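Local coordinates for protein RpfR (Cronobacter turicensis, PDB 6DGJ) that binds (2Z)-dodec-2-enoic acid within a PAS-family domain, a fold widely used in sensory proteins to hold small ligands, at residues A[45-50]-A[73-78]; A[85-90]-A[103-108]. One frame throughout, in Å; residues are numbered along the deposited sequence.

Interaction 1: A[45-50]-A[73-78]. With GEY ((2Z)-dodec-2-enoic acid), chain B.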
loop_
_atom_site.group_PDB
_atom_site.type_symbol
_atom_site.label_atom_id
_atom_site.label_comp_id
_atom_site.label_asym_id
_atom_site.label_seq_id
_atom_site.Cartn_x
_atom_site.Cartn_y
_atom_site.Cartn_z
ATOM N N LEU A 45 5.581 -4.228 7.402
ATOM C CA LEU A 45 5.801 -5.338 6.480
ATOM C C LEU A 45 6.644 -4.916 5.282
ATOM O O LEU A 45 7.621 -5.589 4.935
ATOM C CB LEU A 45 4.458 -5.896 6.001
ATOM C CG LEU A 45 4.185 -7.382 6.258
ATOM C CD1 LEU A 45 4.165 -7.692 7.748
ATOM C CD2 LEU A 45 2.868 -7.792 5.606
ATOM N N PHE A 46 6.294 -3.793 4.650
ATOM C CA PHE A 46 6.724 -3.499 3.286
ATOM C C PHE A 46 7.504 -2.197 3.140
ATOM O O PHE A 46 7.722 -1.755 2.007
ATOM C CB PHE A 46 5.503 -3.454 2.362
ATOM C CG PHE A 46 4.785 -4.766 2.239
ATOM C CD1 PHE A 46 5.481 -5.920 1.933
ATOM C CD2 PHE A 46 3.416 -4.846 2.436
ATOM C CE1 PHE A 46 4.830 -7.128 1.819
ATOM C CE2 PHE A 46 2.757 -6.054 2.324
ATOM C CZ PHE A 46 3.466 -7.196 2.013
ATOM N N MET A 47 7.926 -1.563 4.231
ATOM C CA MET A 47 8.717 -0.348 4.095
ATOM C C MET A 47 9.674 -0.213 5.271
ATOM O O MET A 47 9.448 -0.757 6.357
ATOM C CB MET A 47 7.825 0.897 3.969
ATOM C CG MET A 47 6.642 0.955 4.917
ATOM S SD MET A 47 5.530 2.334 4.541
ATOM C CE MET A 47 4.775 1.786 3.011
ATOM N N SER A 48 10.757 0.524 5.028
ATOM C CA SER A 48 11.803 0.722 6.016
ATOM C C SER A 48 11.313 1.660 7.115
ATOM O O SER A 48 10.266 2.294 6.983
ATOM C CB SER A 48 13.054 1.288 5.345
ATOM O OG SER A 48 12.817 2.593 4.840
ATOM N N PRO A 49 12.055 1.761 8.224
ATOM C CA PRO A 49 11.631 2.684 9.291
ATOM C C PRO A 49 11.448 4.112 8.812
ATOM O O PRO A 49 10.481 4.773 9.210
ATOM C CB PRO A 49 12.764 2.563 10.321
ATOM C CG PRO A 49 13.343 1.208 10.090
ATOM C CD PRO A 49 13.237 0.973 8.613
ATOM N N ALA A 50 12.349 4.608 7.962
ATOM C CA ALA A 50 12.235 5.981 7.480
ATOM C C ALA A 50 10.966 6.166 6.658
ATOM O O ALA A 50 10.215 7.128 6.859
ATOM C CB ALA A 50 13.471 6.352 6.658
ATOM N N ARG A 73 6.414 6.270 -2.586
ATOM C CA ARG A 73 6.854 5.511 -1.423
ATOM C C ARG A 73 7.773 4.390 -1.881
ATOM O O ARG A 73 7.386 3.571 -2.721
ATOM C CB ARG A 73 5.655 4.943 -0.656
ATOM C CG ARG A 73 6.001 4.338 0.699
ATOM C CD ARG A 73 6.488 5.396 1.672
ATOM N NE ARG A 73 5.475 6.412 1.941
ATOM C CZ ARG A 73 5.737 7.632 2.400
ATOM N NH1 ARG A 73 6.988 8.009 2.635
ATOM N NH2 ARG A 73 4.745 8.482 2.618
ATOM N N TRP A 74 8.987 4.358 -1.337
ATOM C CA TRP A 74 9.897 3.246 -1.582
ATOM C C TRP A 74 9.346 2.003 -0.893
ATOM O O TRP A 74 9.264 1.952 0.337
ATOM C CB TRP A 74 11.299 3.576 -1.078
ATOM C CG TRP A 74 12.106 4.405 -2.035
ATOM C CD1 TRP A 74 12.361 5.742 -1.950
ATOM C CD2 TRP A 74 12.761 3.947 -3.225
ATOM N NE1 TRP A 74 13.135 6.146 -3.012
ATOM C CE2 TRP A 74 13.396 5.062 -3.809
ATOM C CE3 TRP A 74 12.874 2.702 -3.851
ATOM C CZ2 TRP A 74 14.132 4.970 -4.987
ATOM C CZ3 TRP A 74 13.606 2.613 -5.022
ATOM C CH2 TRP A 74 14.224 3.740 -5.578
ATOM N N ILE A 75 8.959 1.011 -1.682
ATOM C CA ILE A 75 8.352 -0.210 -1.167
ATOM C C ILE A 75 9.391 -1.317 -1.185
ATOM O O ILE A 75 10.307 -1.336 -2.013
ATOM C CB ILE A 75 7.102 -0.602 -1.983
ATOM C CG1 ILE A 75 6.054 0.515 -1.926
ATOM C CG2 ILE A 75 6.509 -1.919 -1.486
ATOM C CD1 ILE A 75 5.573 0.859 -0.523
ATOM N N LYS A 76 9.229 -2.256 -0.262
ATOM C CA LYS A 76 10.200 -3.307 0.014
ATOM C C LYS A 76 9.668 -4.609 -0.573
ATOM O O LYS A 76 8.733 -5.203 -0.026
ATOM C CB LYS A 76 10.411 -3.383 1.523
ATOM C CG LYS A 76 11.217 -4.530 2.068
ATOM C CD LYS A 76 11.271 -4.343 3.577
ATOM C CE LYS A 76 11.967 -5.463 4.313
ATOM N NZ LYS A 76 11.843 -5.245 5.781
ATOM N N THR A 77 10.252 -5.042 -1.686
ATOM C CA THR A 77 9.722 -6.145 -2.482
ATOM C C THR A 77 10.700 -7.318 -2.492
ATOM O O THR A 77 11.757 -7.291 -1.858
ATOM C CB THR A 77 9.435 -5.698 -3.920
ATOM O OG1 THR A 77 10.667 -5.601 -4.650
ATOM C CG2 THR A 77 8.730 -4.344 -3.941
ATOM N N ARG A 78 10.325 -8.358 -3.243
ATOM C CA ARG A 78 11.162 -9.542 -3.388
ATOM C C ARG A 78 12.445 -9.251 -4.157
ATOM O O ARG A 78 13.400 -10.029 -4.060
ATOM C CB ARG A 78 10.373 -10.650 -4.095
ATOM C CG ARG A 78 10.745 -12.066 -3.673
ATOM C CD ARG A 78 9.900 -12.541 -2.501
ATOM N NE ARG A 78 10.302 -13.870 -2.045
ATOM C CZ ARG A 78 9.638 -14.586 -1.140
ATOM N NH1 ARG A 78 10.083 -15.786 -0.789
ATOM N NH2 ARG A 78 8.530 -14.108 -0.589
HETATM C C1 GEY B . 1.263 7.602 2.382
HETATM C C2 GEY B . 0.008 6.783 2.598
HETATM C C3 GEY B . -0.279 5.620 2.015
HETATM C C4 GEY B . 0.639 4.944 1.051
HETATM C C5 GEY B . 0.210 3.527 0.611
HETATM C C6 GEY B . 1.334 2.473 0.568
HETATM C C8 GEY B . 2.017 -0.059 0.587
HETATM O O2 GEY B . 2.338 7.027 2.522
HETATM O O1 GEY B . 1.090 8.806 2.070
HETATM C C7 GEY B . 0.884 0.991 0.663
HETATM C C9 GEY B . 1.707 -1.355 -0.194
HETATM C C10 GEY B . 2.944 -2.098 -0.741
HETATM C C11 GEY B . 2.761 -3.601 -0.963
HETATM C C12 GEY B . 4.031 -4.334 -1.364
#
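Phe46 and Lys76 are joined by a backbone hydrogen bond: Lys76 N donates to Phe46 O over 2.8 Å, bent at the hydrogen (141°). Ile75 CA makes a longer CA-H...O contact with the same oxygen, and together they tie the segment on helix 42-46 to the border strand 69-77. The CB of Lys76 lies against this carbonyl, and its extended chain passes Leu45 O.

Apolar contacts lie alongside this bond. Met47 has its CG between the backbone N and the carbonyl carbon (chi1 43°), and a bend at chi3 brings the methyl toward strand 69-77. Met47 CE touches Arg73 CG and Ile75 CD1, each at 3.7 Å.

In this PAS fold the helices and the antiparallel sheet enclose the ligand, and both segments contribute to its wall. GEY C12 lies 3.7 Å over one face of the Phe46 ring, offset toward the rim, while CB of Leu45 sits over the centre of the opposite face. Ile75 CG2 meets the same chain end, 3.5 Å from GEY C12.

The polar end is gripped by Arg73, whose chain bends at chi2 and chi3. Arg73 NH2 donates to GEY O2 at 2.8 Å, and Arg73 NE adds a longer bond to the same oxygen, at 3.2 Å. Ser55, Asn58 and Tyr69 also hydrogen-bond to the ligand.

Interaction 2: A[85-90]-A[103-108]. With GEY ((2Z)-dodec-2-enoic acid), chain B.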
loop_
_atom_site.group_PDB
_atom_site.type_symbol
_atom_site.label_atom_id
_atom_site.label_comp_id
_atom_site.label_asym_id
_atom_site.label_seq_id
_atom_site.Cartn_x
_atom_site.Cartn_y
_atom_site.Cartn_z
ATOM N N LEU A 85 4.324 5.038 -7.135
ATOM C CA LEU A 85 3.400 6.160 -7.018
ATOM C C LEU A 85 2.043 5.619 -6.587
ATOM O O LEU A 85 1.410 4.861 -7.330
ATOM C CB LEU A 85 3.265 6.919 -8.337
ATOM C CG LEU A 85 2.205 8.032 -8.329
ATOM C CD1 LEU A 85 2.725 9.259 -7.595
ATOM C CD2 LEU A 85 1.747 8.395 -9.733
ATOM N N PHE A 86 1.593 6.016 -5.401
ATOM C CA PHE A 86 0.307 5.585 -4.873
ATOM C C PHE A 86 -0.700 6.722 -4.971
ATOM O O PHE A 86 -0.423 7.846 -4.538
ATOM C CB PHE A 86 0.435 5.114 -3.423
ATOM C CG PHE A 86 0.970 3.720 -3.294
ATOM C CD1 PHE A 86 0.143 2.627 -3.501
ATOM C CD2 PHE A 86 2.298 3.499 -2.974
ATOM C CE1 PHE A 86 0.631 1.339 -3.385
ATOM C CE2 PHE A 86 2.792 2.215 -2.859
ATOM C CZ PHE A 86 1.957 1.134 -3.065
ATOM N N ARG A 87 -1.858 6.423 -5.549
ATOM C CA ARG A 87 -2.988 7.341 -5.583
ATOM C C ARG A 87 -3.933 6.923 -4.461
ATOM O O ARG A 87 -4.551 5.856 -4.526
ATOM C CB ARG A 87 -3.681 7.306 -6.943
ATOM C CG ARG A 87 -2.735 7.443 -8.133
ATOM C CD ARG A 87 -3.338 6.844 -9.394
ATOM N NE ARG A 87 -2.420 6.908 -10.533
ATOM C CZ ARG A 87 -1.498 5.988 -10.815
ATOM N NH1 ARG A 87 -1.353 4.919 -10.044
ATOM N NH2 ARG A 87 -0.719 6.139 -11.875
ATOM N N ASN A 88 -4.029 7.755 -3.428
ATOM C CA ASN A 88 -4.719 7.403 -2.197
ATOM C C ASN A 88 -5.996 8.219 -2.044
ATOM O O ASN A 88 -6.003 9.431 -2.279
ATOM C CB ASN A 88 -3.805 7.627 -0.993
ATOM C CG ASN A 88 -2.585 6.732 -1.020
ATOM O OD1 ASN A 88 -2.614 5.640 -1.588
ATOM N ND2 ASN A 88 -1.503 7.191 -0.409
ATOM N N LYS A 89 -7.070 7.544 -1.640
ATOM C CA LYS A 89 -8.371 8.178 -1.477
ATOM C C LYS A 89 -9.251 7.271 -0.632
ATOM O O LYS A 89 -9.028 6.060 -0.550
ATOM C CB LYS A 89 -9.039 8.450 -2.831
ATOM C CG LYS A 89 -9.399 7.183 -3.604
ATOM C CD LYS A 89 -10.110 7.494 -4.905
ATOM C CE LYS A 89 -10.565 6.219 -5.603
ATOM N NZ LYS A 89 -9.422 5.350 -5.988
ATOM N N PHE A 90 -10.264 7.872 -0.013
ATOM C CA PHE A 90 -11.258 7.093 0.704
ATOM C C PHE A 90 -12.097 6.273 -0.275
ATOM O O PHE A 90 -12.087 6.493 -1.489
ATOM C CB PHE A 90 -12.170 8.002 1.528
ATOM C CG PHE A 90 -11.519 8.568 2.758
ATOM C CD1 PHE A 90 -11.097 7.736 3.782
ATOM C CD2 PHE A 90 -11.349 9.934 2.898
ATOM C CE1 PHE A 90 -10.504 8.256 4.918
ATOM C CE2 PHE A 90 -10.760 10.460 4.030
ATOM C CZ PHE A 90 -10.338 9.620 5.043
ATOM N N ILE A 103 -8.140 3.272 -0.005
ATOM C CA ILE A 103 -7.711 2.582 -1.219
ATOM C C ILE A 103 -6.378 3.166 -1.669
ATOM O O ILE A 103 -6.230 4.389 -1.789
ATOM C CB ILE A 103 -8.768 2.712 -2.329
ATOM C CG1 ILE A 103 -10.144 2.282 -1.817
ATOM C CG2 ILE A 103 -8.368 1.882 -3.545
ATOM C CD1 ILE A 103 -11.278 2.599 -2.773
ATOM N N CYS A 104 -5.408 2.294 -1.934
ATOM C CA CYS A 104 -4.082 2.699 -2.390
ATOM C C CYS A 104 -3.858 2.106 -3.775
ATOM O O CYS A 104 -3.744 0.883 -3.920
ATOM C CB CYS A 104 -3.001 2.241 -1.409
ATOM S SG CYS A 104 -3.207 2.863 0.284
ATOM N N SER A 105 -3.794 2.968 -4.789
ATOM C CA SER A 105 -3.612 2.561 -6.182
ATOM C C SER A 105 -2.171 2.872 -6.578
ATOM O O SER A 105 -1.830 4.027 -6.849
ATOM C CB SER A 105 -4.614 3.275 -7.087
ATOM O OG SER A 105 -4.440 2.905 -8.444
ATOM N N GLY A 106 -1.335 1.836 -6.625
ATOM C CA GLY A 106 0.098 1.994 -6.799
ATOM C C GLY A 106 0.569 1.631 -8.196
ATOM O O GLY A 106 -0.011 0.768 -8.861
ATOM N N THR A 107 1.635 2.301 -8.636
ATOM C CA THR A 107 2.291 2.012 -9.905
ATOM C C THR A 107 3.796 2.018 -9.676
ATOM O O THR A 107 4.332 2.977 -9.114
ATOM C CB THR A 107 1.923 3.043 -10.982
ATOM O OG1 THR A 107 0.504 3.058 -11.178
ATOM C CG2 THR A 107 2.612 2.719 -12.308
ATOM N N ASP A 108 4.472 0.958 -10.112
ATOM C CA ASP A 108 5.926 0.882 -9.991
ATOM C C ASP A 108 6.563 1.907 -10.923
ATOM O O ASP A 108 6.577 1.722 -12.144
ATOM C CB ASP A 108 6.411 -0.527 -10.316
ATOM C CG ASP A 108 7.912 -0.689 -10.127
ATOM O OD1 ASP A 108 8.580 0.291 -9.736
ATOM O OD2 ASP A 108 8.425 -1.800 -10.372
HETATM C C1 GEY B . 1.263 7.602 2.382
HETATM C C2 GEY B . 0.008 6.783 2.598
HETATM C C3 GEY B . -0.279 5.620 2.015
HETATM C C4 GEY B . 0.639 4.944 1.051
HETATM C C5 GEY B . 0.210 3.527 0.611
HETATM C C6 GEY B . 1.334 2.473 0.568
HETATM C C8 GEY B . 2.017 -0.059 0.587
HETATM O O2 GEY B . 2.338 7.027 2.522
HETATM O O1 GEY B . 1.090 8.806 2.070
HETATM C C7 GEY B . 0.884 0.991 0.663
HETATM C C9 GEY B . 1.707 -1.355 -0.194
HETATM C C10 GEY B . 2.944 -2.098 -0.741
HETATM C C11 GEY B . 2.761 -3.601 -0.963
HETATM C C12 GEY B . 4.031 -4.334 -1.364
HETATM O O HOH W 1 -6.851 4.955 -4.558
#
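Strands 85-90 and 103-108 run antiparallel, their axes 4.3 Å apart at closest approach and their directions 164° apart. They form a beta hairpin within the five-stranded PAS sheet, flanked by strands 69-77 and 9-14. Leu85-Thr107, Arg87-Ser105 and Lys89-Ile103 are hydrogen-bonded pairs; Phe86-Gly106 and Asn88-Cys104 are the non-hydrogen-bonded pairs between them. The bond from Arg87 N to Ser105 O is short and nearly straight, 2.7 Å and 169°.

The face bearing Phe86, Asn88 and Cys104 lines the ligand site. Over the centre of the Phe86 ring, GEY C6 stands 3.7 Å above the plane. At Gly106, which has no side chain, the ring settles close to the backbone, with Phe86 CD1 3.4 Å from Gly106 CA. Cys104 SG touches GEY C5 at 3.5 Å, and Asn88 ND2 lies 3.1 Å from GEY C3.

On the other face Arg87 reaches across to Thr107. With CG anti to the carbonyl carbon (chi1 -49°), its chain, extended from CG to NE, carries the guanidinium over to strand 103-108. One face of the guanidinium is covered by Leu85 CD2. Thr107 OG1 lies at the guanidinium edge, in its plane, and accepts from Arg87 NH1 over 2.9 Å. A water bridges Lys89 NZ, which donates to it, and the carbonyl of Ile103, 2.9 Å from water to Ile103 O.

Overall arrangement
Both interactions belong to one antiparallel sheet, touch the same ligand and are only partly buried, yet they represent different ways of building a pocket wall. Interaction 2 joins two neighbouring strands through a regular backbone ladder and lies nearer the centre of the chain; its buried face turns to the ligand, while its other face carries exposed Arg87 and Lys89 beside Leu85 and Ile103. Interaction 1 attaches the segment on helix 42-46 to outermost strand 69-77 with a single backbone bond and adds a few aliphatic contacts, while the charge of Arg73 goes to the ligand's carboxylate. Ile75 of interaction 1 packs on Phe86 of interaction 2. Interaction 1 meets both ends of the ligand; interaction 2 lines much of the chain between.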